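Local coordinates for protein ORF 37 (PDB 3FHD) that degrades DNA as a metal-dependent endonuclease and exonuclease of the PD-(D/E)XK superfamily and helps process branched viral DNA into unit-length genomes, at residues E98-E103 against S152-W157; G317-E322 against N390-Y395; R351-H356 against Y465-A470. All coordinates share one frame; numbering follows the deposited sequence.

Interactions 2 and 3 are neighbours, and interaction 1 lies apart from both. The centres of interactions 2 and 3 are about 13 Å apart, and the two touch where Val391 CB meets Cys353 CB at 3.7 Å. Their segments alternate along the chain, in the order 317-322, 351-356, 390-395, 465-470. Interaction 1 joins parts of the helical N-terminal region on the other side of the chain's centre, about 38 Å from each of the others, centre to centre. Interaction 2 comes near the active site: the side chain of His393 is about 11 Å from the bound magnesium. Interactions 1 and 3 lie away from that site.

Interaction 1 of 3, residues E98-E103 against S152-W157; sequences EFIGSE and SLNPVW
Ile100 and Pro155 carry most of this contact, with Val156 and Phe99 beside them. Ile100 ends the helix 83-100. Pro155 sits in the loop that leads into the helix 157-161. The Ile100 branch methyl CG2 does most of the touching. It meets Pro155 CG at 3.7 Å and Val156 CG1 at 3.9 Å. Chi1 of 69° sets CG1 between the backbone N and the carbonyl carbon, and CG2 then stands anti to the carbonyl carbon and faces the loop. The Ile100 and Asn154 side chains cross at about a right angle, with Ile100 CD1 4.1 Å from Asn154 ND2. Phe99 CE2 reaches the same Pro155 CG from another direction, obliquely, at 3.6 Å. Leu54 of the helix 47-55 touches Phe99, Pro155 and Val156, and the helix 38-42 packs on Phe99.

No hydrogen bond crosses between the two segments. Each backbone is shaped by its own bonds instead. Gly101 closes the first helix in a Schellman motif, with positive phi and its N bonded to Glu98 O. On the other side, Asn154 OD1 accepts from Val156 N at 2.8 Å, with an N-H...O angle of 166°. This capping bond lies in the carbonyl plane. It braces the type I turn from Asn154 to Trp157, which Trp157 N closes on Asn154 O. Pro155 and Val156 both point toward Ile100. The contact is thus apolar packing between a helix end and a capped turn. It rests on carbon-to-carbon packing at a partly buried site. Val156 and Asn154 are the buried members, and the Asn154 amide has its oxygen satisfied within the turn.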
# COMPACT_ATOMS: atom_id res chain seq x y z
N GLU A 98 24.11 2.34 -6.41
CA GLU A 98 25.01 1.28 -6.87
C GLU A 98 24.73 -0.05 -6.16
O GLU A 98 24.57 -1.09 -6.81
CB GLU A 98 26.47 1.69 -6.62
N PHE A 99 24.66 -0.01 -4.84
CA PHE A 99 24.34 -1.20 -4.04
C PHE A 99 23.02 -1.92 -4.44
O PHE A 99 22.97 -3.15 -4.46
CB PHE A 99 24.38 -0.86 -2.54
CG PHE A 99 24.13 -2.04 -1.63
CD1 PHE A 99 25.09 -3.04 -1.48
CD2 PHE A 99 22.94 -2.14 -0.92
CE1 PHE A 99 24.84 -4.14 -0.65
CE2 PHE A 99 22.68 -3.21 -0.07
CZ PHE A 99 23.62 -4.22 0.06
N ILE A 100 21.98 -1.16 -4.78
CA ILE A 100 20.70 -1.77 -5.22
C ILE A 100 20.51 -1.79 -6.75
O ILE A 100 19.44 -2.17 -7.24
CB ILE A 100 19.47 -1.11 -4.55
CG1 ILE A 100 19.26 0.33 -5.07
CG2 ILE A 100 19.59 -1.19 -3.02
CD1 ILE A 100 18.04 1.04 -4.49
N GLY A 101 21.51 -1.33 -7.48
CA GLY A 101 21.52 -1.42 -8.93
C GLY A 101 20.63 -0.47 -9.70
O GLY A 101 20.04 -0.86 -10.70
N SER A 102 20.54 0.79 -9.27
CA SER A 102 19.72 1.76 -9.99
C SER A 102 20.23 3.18 -9.84
O SER A 102 19.77 3.95 -8.97
CB SER A 102 18.24 1.67 -9.59
OG SER A 102 18.04 2.11 -8.26
N GLU A 103 21.15 3.54 -10.73
CA GLU A 103 21.80 4.86 -10.73
C GLU A 103 20.98 5.96 -11.44
O GLU A 103 21.36 7.12 -11.42
CB GLU A 103 23.20 4.75 -11.32
N SER A 152 9.66 -5.38 0.33
CA SER A 152 10.42 -5.67 1.56
C SER A 152 11.70 -6.51 1.33
O SER A 152 12.49 -6.65 2.25
CB SER A 152 9.55 -6.26 2.67
OG SER A 152 9.17 -7.61 2.36
N LEU A 153 11.90 -7.01 0.11
CA LEU A 153 13.19 -7.68 -0.24
C LEU A 153 14.32 -6.69 -0.56
O LEU A 153 15.50 -7.07 -0.60
CB LEU A 153 13.02 -8.61 -1.44
CG LEU A 153 11.94 -9.70 -1.41
CD1 LEU A 153 12.03 -10.56 -2.69
CD2 LEU A 153 11.96 -10.57 -0.13
N ASN A 154 13.96 -5.44 -0.81
CA ASN A 154 14.93 -4.41 -1.15
C ASN A 154 15.54 -3.89 0.16
O ASN A 154 14.83 -3.55 1.08
CB ASN A 154 14.26 -3.26 -1.94
CG ASN A 154 15.25 -2.19 -2.38
OD1 ASN A 154 15.97 -1.63 -1.55
ND2 ASN A 154 15.28 -1.88 -3.68
N PRO A 155 16.88 -3.84 0.23
CA PRO A 155 17.46 -3.44 1.52
C PRO A 155 17.23 -1.99 1.95
O PRO A 155 17.49 -1.67 3.11
CB PRO A 155 18.96 -3.66 1.29
CG PRO A 155 19.12 -3.50 -0.19
CD PRO A 155 17.92 -4.18 -0.76
N VAL A 156 16.73 -1.12 1.06
CA VAL A 156 16.44 0.27 1.44
C VAL A 156 14.97 0.53 1.78
O VAL A 156 14.65 1.63 2.17
CB VAL A 156 16.96 1.34 0.41
CG1 VAL A 156 18.41 1.02 -0.04
CG2 VAL A 156 15.99 1.50 -0.79
N TRP A 157 14.11 -0.50 1.64
CA TRP A 157 12.65 -0.41 1.90
C TRP A 157 12.30 0.33 3.20
O TRP A 157 11.56 1.33 3.16
CB TRP A 157 12.01 -1.82 1.92
CG TRP A 157 10.52 -1.83 1.81
CD1 TRP A 157 9.62 -2.29 2.74
CD2 TRP A 157 9.74 -1.40 0.67
NE1 TRP A 157 8.34 -2.14 2.26
CE2 TRP A 157 8.38 -1.60 1.00
CE3 TRP A 157 10.06 -0.86 -0.58
CZ2 TRP A 157 7.33 -1.29 0.09
CZ3 TRP A 157 9.01 -0.54 -1.49
CH2 TRP A 157 7.66 -0.74 -1.12

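Interaction 2 of 3, residues G317-E322 against N390-Y395; sequences GKLPSE and NVRHSY. With SO4 (sulfate ion), chain D.
An Asx turn at the end of the strand 379-389 leads into the helix 394-412, and the loop 317-322 packs along it. Asn390 OD1 accepts from Arg392 N, which lies above the carbonyl plane. Across the contact, Asn390 ND2 donates to Ser321 O at 2.8 Å, with that oxygen in the amide plane. ND2 also bonds to Asp324 O, so both ends of the amide are held and its flip is fixed. Pro320 CB rests on Asn390 OD1 at 3.4 Å.

Arg392 has the most surface buried by the contact. Its chain bends at chi3 (76°), which brings NH1 back to Pro320 O at 2.9 Å, nearly along the C=O axis. Glu322 OE2 is 4.3 Å from Arg392 NH2, well out of its plane. A water donates to both Glu322 OE2 and Arg392 O. His393 is the N-cap residue. Its ND1 accepts from Tyr395 N at 2.9 Å, and its CD2 lies 3.2 Å from Glu322 O.

Arg392 NH2 makes a weak bond to a sulfate, probably from the crystallisation liquor, which Arg341 also binds. The guanidinium is held by one in-plane bond to the loop carbonyl and flanked on opposite faces, toward the rim, by Leu319 CD1 and Glu322 CG. Its positive charge is probably partly balanced by the sulfate and by Glu322, although Glu322 forms no salt bridge with it.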
# COMPACT_ATOMS: atom_id res chain seq x y z
N GLY A 317 -28.92 3.48 10.44
CA GLY A 317 -28.45 4.53 11.34
C GLY A 317 -27.55 4.10 12.49
O GLY A 317 -27.40 4.83 13.47
N LYS A 318 -26.96 2.90 12.38
CA LYS A 318 -26.06 2.42 13.42
C LYS A 318 -24.61 2.54 12.96
O LYS A 318 -24.32 2.52 11.76
CB LYS A 318 -26.40 0.97 13.84
CG LYS A 318 -27.83 0.73 14.35
CD LYS A 318 -28.12 1.41 15.70
CE LYS A 318 -29.63 1.64 15.92
NZ LYS A 318 -30.11 3.00 15.45
N LEU A 319 -23.71 2.67 13.93
CA LEU A 319 -22.29 2.88 13.69
C LEU A 319 -21.59 1.53 13.60
O LEU A 319 -21.65 0.75 14.55
CB LEU A 319 -21.72 3.71 14.85
CG LEU A 319 -20.29 4.25 14.90
CD1 LEU A 319 -20.02 5.26 13.78
CD2 LEU A 319 -20.09 4.92 16.24
N PRO A 320 -20.91 1.24 12.46
CA PRO A 320 -20.17 -0.04 12.39
C PRO A 320 -19.01 -0.06 13.40
O PRO A 320 -18.46 0.99 13.72
CB PRO A 320 -19.64 -0.06 10.95
CG PRO A 320 -20.40 1.01 10.19
CD PRO A 320 -20.73 2.04 11.23
N SER A 321 -18.66 -1.23 13.92
CA SER A 321 -17.48 -1.29 14.76
C SER A 321 -16.24 -1.29 13.86
O SER A 321 -16.36 -1.28 12.63
CB SER A 321 -17.50 -2.51 15.69
OG SER A 321 -17.28 -3.71 14.98
N GLU A 322 -15.07 -1.28 14.47
CA GLU A 322 -13.81 -1.30 13.72
C GLU A 322 -13.27 -2.72 13.59
O GLU A 322 -12.21 -2.93 13.01
CB GLU A 322 -12.78 -0.39 14.39
CG GLU A 322 -12.98 1.09 14.19
CD GLU A 322 -12.08 1.95 15.09
OE1 GLU A 322 -11.65 1.46 16.17
OE2 GLU A 322 -11.79 3.11 14.73
N ASN A 390 -16.32 -1.98 5.11
CA ASN A 390 -16.59 -1.24 6.33
C ASN A 390 -15.80 0.08 6.28
O ASN A 390 -14.54 0.08 6.37
CB ASN A 390 -16.22 -2.10 7.55
CG ASN A 390 -16.44 -1.39 8.87
OD1 ASN A 390 -16.86 -0.23 8.93
ND2 ASN A 390 -16.19 -2.12 9.97
N VAL A 391 -16.54 1.18 6.16
CA VAL A 391 -15.93 2.50 5.92
C VAL A 391 -15.19 3.03 7.16
O VAL A 391 -14.44 4.01 7.07
CB VAL A 391 -16.95 3.57 5.40
CG1 VAL A 391 -17.68 3.04 4.13
CG2 VAL A 391 -17.95 3.96 6.49
N ARG A 392 -15.41 2.38 8.30
CA ARG A 392 -14.70 2.71 9.53
C ARG A 392 -13.43 1.87 9.71
O ARG A 392 -12.68 2.08 10.66
CB ARG A 392 -15.60 2.49 10.74
CG ARG A 392 -16.84 3.40 10.76
CD ARG A 392 -17.42 3.51 12.16
NE ARG A 392 -16.63 4.37 13.03
CZ ARG A 392 -16.32 4.11 14.30
NH1 ARG A 392 -16.68 2.96 14.87
NH2 ARG A 392 -15.60 4.99 15.00
N HIS A 393 -13.22 0.88 8.86
CA HIS A 393 -12.10 -0.05 9.12
C HIS A 393 -10.83 0.55 8.56
O HIS A 393 -10.85 1.28 7.55
CB HIS A 393 -12.36 -1.44 8.51
CG HIS A 393 -11.34 -2.47 8.93
ND1 HIS A 393 -10.12 -2.60 8.31
CD2 HIS A 393 -11.37 -3.41 9.91
CE1 HIS A 393 -9.43 -3.56 8.90
NE2 HIS A 393 -10.17 -4.08 9.86
N SER A 394 -9.70 0.22 9.18
CA SER A 394 -8.41 0.72 8.68
C SER A 394 -8.14 0.38 7.21
O SER A 394 -7.42 1.12 6.55
CB SER A 394 -7.27 0.25 9.60
OG SER A 394 -6.99 -1.10 9.34
N TYR A 395 -8.72 -0.69 6.68
CA TYR A 395 -8.50 -1.06 5.26
C TYR A 395 -9.20 -0.09 4.30
O TYR A 395 -8.73 0.10 3.17
CB TYR A 395 -8.90 -2.49 4.92
CG TYR A 395 -8.13 -3.55 5.68
CD1 TYR A 395 -6.95 -3.24 6.37
CD2 TYR A 395 -8.55 -4.87 5.70
CE1 TYR A 395 -6.25 -4.18 7.08
CE2 TYR A 395 -7.82 -5.85 6.43
CZ TYR A 395 -6.68 -5.48 7.10
OH TYR A 395 -5.94 -6.40 7.82
S SO4 D . -14.68 6.77 18.79
O1 SO4 D . -15.06 5.58 19.54
O2 SO4 D . -14.22 6.36 17.46
O3 SO4 D . -15.84 7.66 18.65
O4 SO4 D . -13.62 7.49 19.50
O HOH W 1 -12.32 4.34 12.01

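Interaction 3 of 3, residues R351-H356 against Y465-A470; sequences RECILH and YFPRGA
Glu352 O, in the last turn of the helix 348-355, accepts two bonds from His356, just past that helix. His356 ND1 donates to it at 3.0 Å with an N-H...O angle of 166°, and the backbone His356 N bonds to it at 3.2 Å. The two reach the oxygen from opposite faces of its carbonyl plane. The oxygen lies in the plane of the imidazole, so the bond fixes how that ring is turned. Here a helix C-terminus packs against the N-terminus of the helix 468-489, which follows the sheet strand 455-464.

Pro467, at the N-cap position of that second helix, is the centre of the contact. Its ring lies against two side chains of the first segment. Pro467 CB is 3.8 Å from Glu352 CG, and Pro467 CG comes obliquely to the imidazole, 3.8 Å from His356 ND1. Glu352 CG stands anti to the backbone N (chi1 171°) and so meets the proline. The bend at chi2 (92°) folds the carboxylate, with Glu352 OE2 4.1 Å from Pro467 CB. Cys353 is buried next to this pair. Its SG stands anti to the carbonyl carbon and meets Ala470 CB at 4.0 Å, in the first turn of the second helix. Cys353 also touches Phe396 of the helix 394-412.

No hydrogen bond runs directly between the two segments. Asn357 links them: its OD1 accepts from Tyr465 N, and its ND2 donates to Cys353 O. The Tyr465 ring then leads away from the helix, and its OH bonds to Thr360 OG1. At the near side of that ring, Tyr465 CD2 lies 3.3 Å from His356 O.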
# COMPACT_ATOMS: atom_id res chain seq x y z
N ARG A 351 -21.47 8.72 7.34
CA ARG A 351 -22.74 8.56 6.63
C ARG A 351 -22.57 8.66 5.11
O ARG A 351 -23.12 7.84 4.36
CB ARG A 351 -23.76 9.58 7.13
CG ARG A 351 -25.16 9.05 7.14
CD ARG A 351 -26.16 10.14 7.53
NE ARG A 351 -25.91 10.65 8.88
CZ ARG A 351 -26.45 10.17 10.00
NH1 ARG A 351 -27.29 9.13 9.98
NH2 ARG A 351 -26.14 10.74 11.16
N GLU A 352 -21.79 9.64 4.67
CA GLU A 352 -21.52 9.89 3.25
C GLU A 352 -20.76 8.71 2.61
O GLU A 352 -21.06 8.29 1.49
CB GLU A 352 -20.75 11.20 3.10
CG GLU A 352 -20.20 11.51 1.71
CD GLU A 352 -21.16 12.34 0.85
OE1 GLU A 352 -22.40 12.10 0.89
OE2 GLU A 352 -20.65 13.22 0.11
N CYS A 353 -19.80 8.16 3.36
CA CYS A 353 -19.04 7.03 2.88
C CYS A 353 -19.93 5.79 2.78
O CYS A 353 -19.80 5.02 1.84
CB CYS A 353 -17.82 6.74 3.78
SG CYS A 353 -16.49 8.01 3.72
N ILE A 354 -20.81 5.59 3.76
CA ILE A 354 -21.75 4.45 3.68
C ILE A 354 -22.67 4.61 2.47
O ILE A 354 -22.87 3.65 1.71
CB ILE A 354 -22.55 4.23 4.99
CG1 ILE A 354 -21.61 3.71 6.10
CG2 ILE A 354 -23.68 3.20 4.78
CD1 ILE A 354 -22.20 3.76 7.50
N LEU A 355 -23.20 5.82 2.28
CA LEU A 355 -24.02 6.16 1.11
C LEU A 355 -23.41 5.71 -0.23
O LEU A 355 -24.11 5.21 -1.11
CB LEU A 355 -24.32 7.67 1.08
CG LEU A 355 -25.29 8.10 -0.02
CD1 LEU A 355 -26.65 7.43 0.23
CD2 LEU A 355 -25.43 9.62 -0.08
N HIS A 356 -22.09 5.90 -0.37
CA HIS A 356 -21.37 5.57 -1.59
C HIS A 356 -20.78 4.16 -1.62
O HIS A 356 -20.15 3.78 -2.62
CB HIS A 356 -20.28 6.61 -1.82
CG HIS A 356 -20.83 7.91 -2.30
ND1 HIS A 356 -21.36 8.86 -1.45
CD2 HIS A 356 -21.05 8.38 -3.56
CE1 HIS A 356 -21.83 9.87 -2.15
NE2 HIS A 356 -21.67 9.60 -3.43
N TYR A 465 -15.42 2.77 -2.93
CA TYR A 465 -15.62 4.10 -3.53
C TYR A 465 -15.29 5.20 -2.52
O TYR A 465 -15.50 5.00 -1.32
CB TYR A 465 -17.05 4.25 -4.06
CG TYR A 465 -17.47 3.15 -5.04
CD1 TYR A 465 -17.20 3.27 -6.40
CD2 TYR A 465 -18.11 2.00 -4.59
CE1 TYR A 465 -17.59 2.25 -7.30
CE2 TYR A 465 -18.48 0.99 -5.47
CZ TYR A 465 -18.22 1.12 -6.82
OH TYR A 465 -18.62 0.11 -7.70
N PHE A 466 -14.79 6.35 -3.00
CA PHE A 466 -14.32 7.45 -2.13
C PHE A 466 -14.92 8.82 -2.52
O PHE A 466 -14.48 9.45 -3.50
CB PHE A 466 -12.78 7.56 -2.09
CG PHE A 466 -12.10 6.27 -1.76
CD1 PHE A 466 -12.08 5.79 -0.46
CD2 PHE A 466 -11.49 5.52 -2.77
CE1 PHE A 466 -11.47 4.57 -0.17
CE2 PHE A 466 -10.88 4.31 -2.50
CZ PHE A 466 -10.88 3.83 -1.21
N PRO A 467 -15.91 9.30 -1.73
CA PRO A 467 -16.48 10.63 -1.98
C PRO A 467 -15.37 11.69 -1.88
O PRO A 467 -14.45 11.54 -1.08
CB PRO A 467 -17.51 10.81 -0.85
CG PRO A 467 -17.74 9.43 -0.29
CD PRO A 467 -16.48 8.67 -0.52
N ARG A 468 -15.45 12.73 -2.70
CA ARG A 468 -14.35 13.70 -2.82
C ARG A 468 -14.13 14.52 -1.57
O ARG A 468 -12.98 14.76 -1.18
CB ARG A 468 -14.57 14.64 -4.00
CG ARG A 468 -14.10 14.06 -5.31
CD ARG A 468 -14.40 15.05 -6.43
NE ARG A 468 -14.84 14.35 -7.65
CZ ARG A 468 -15.74 14.83 -8.50
NH1 ARG A 468 -16.32 16.01 -8.29
NH2 ARG A 468 -16.07 14.11 -9.57
N GLY A 469 -15.23 14.99 -1.00
CA GLY A 469 -15.18 15.81 0.20
C GLY A 469 -14.60 15.02 1.35
O GLY A 469 -13.85 15.55 2.17
N ALA A 470 -14.94 13.72 1.40
CA ALA A 470 -14.46 12.85 2.46
C ALA A 470 -12.94 12.69 2.34
O ALA A 470 -12.23 12.85 3.32
CB ALA A 470 -15.15 11.49 2.40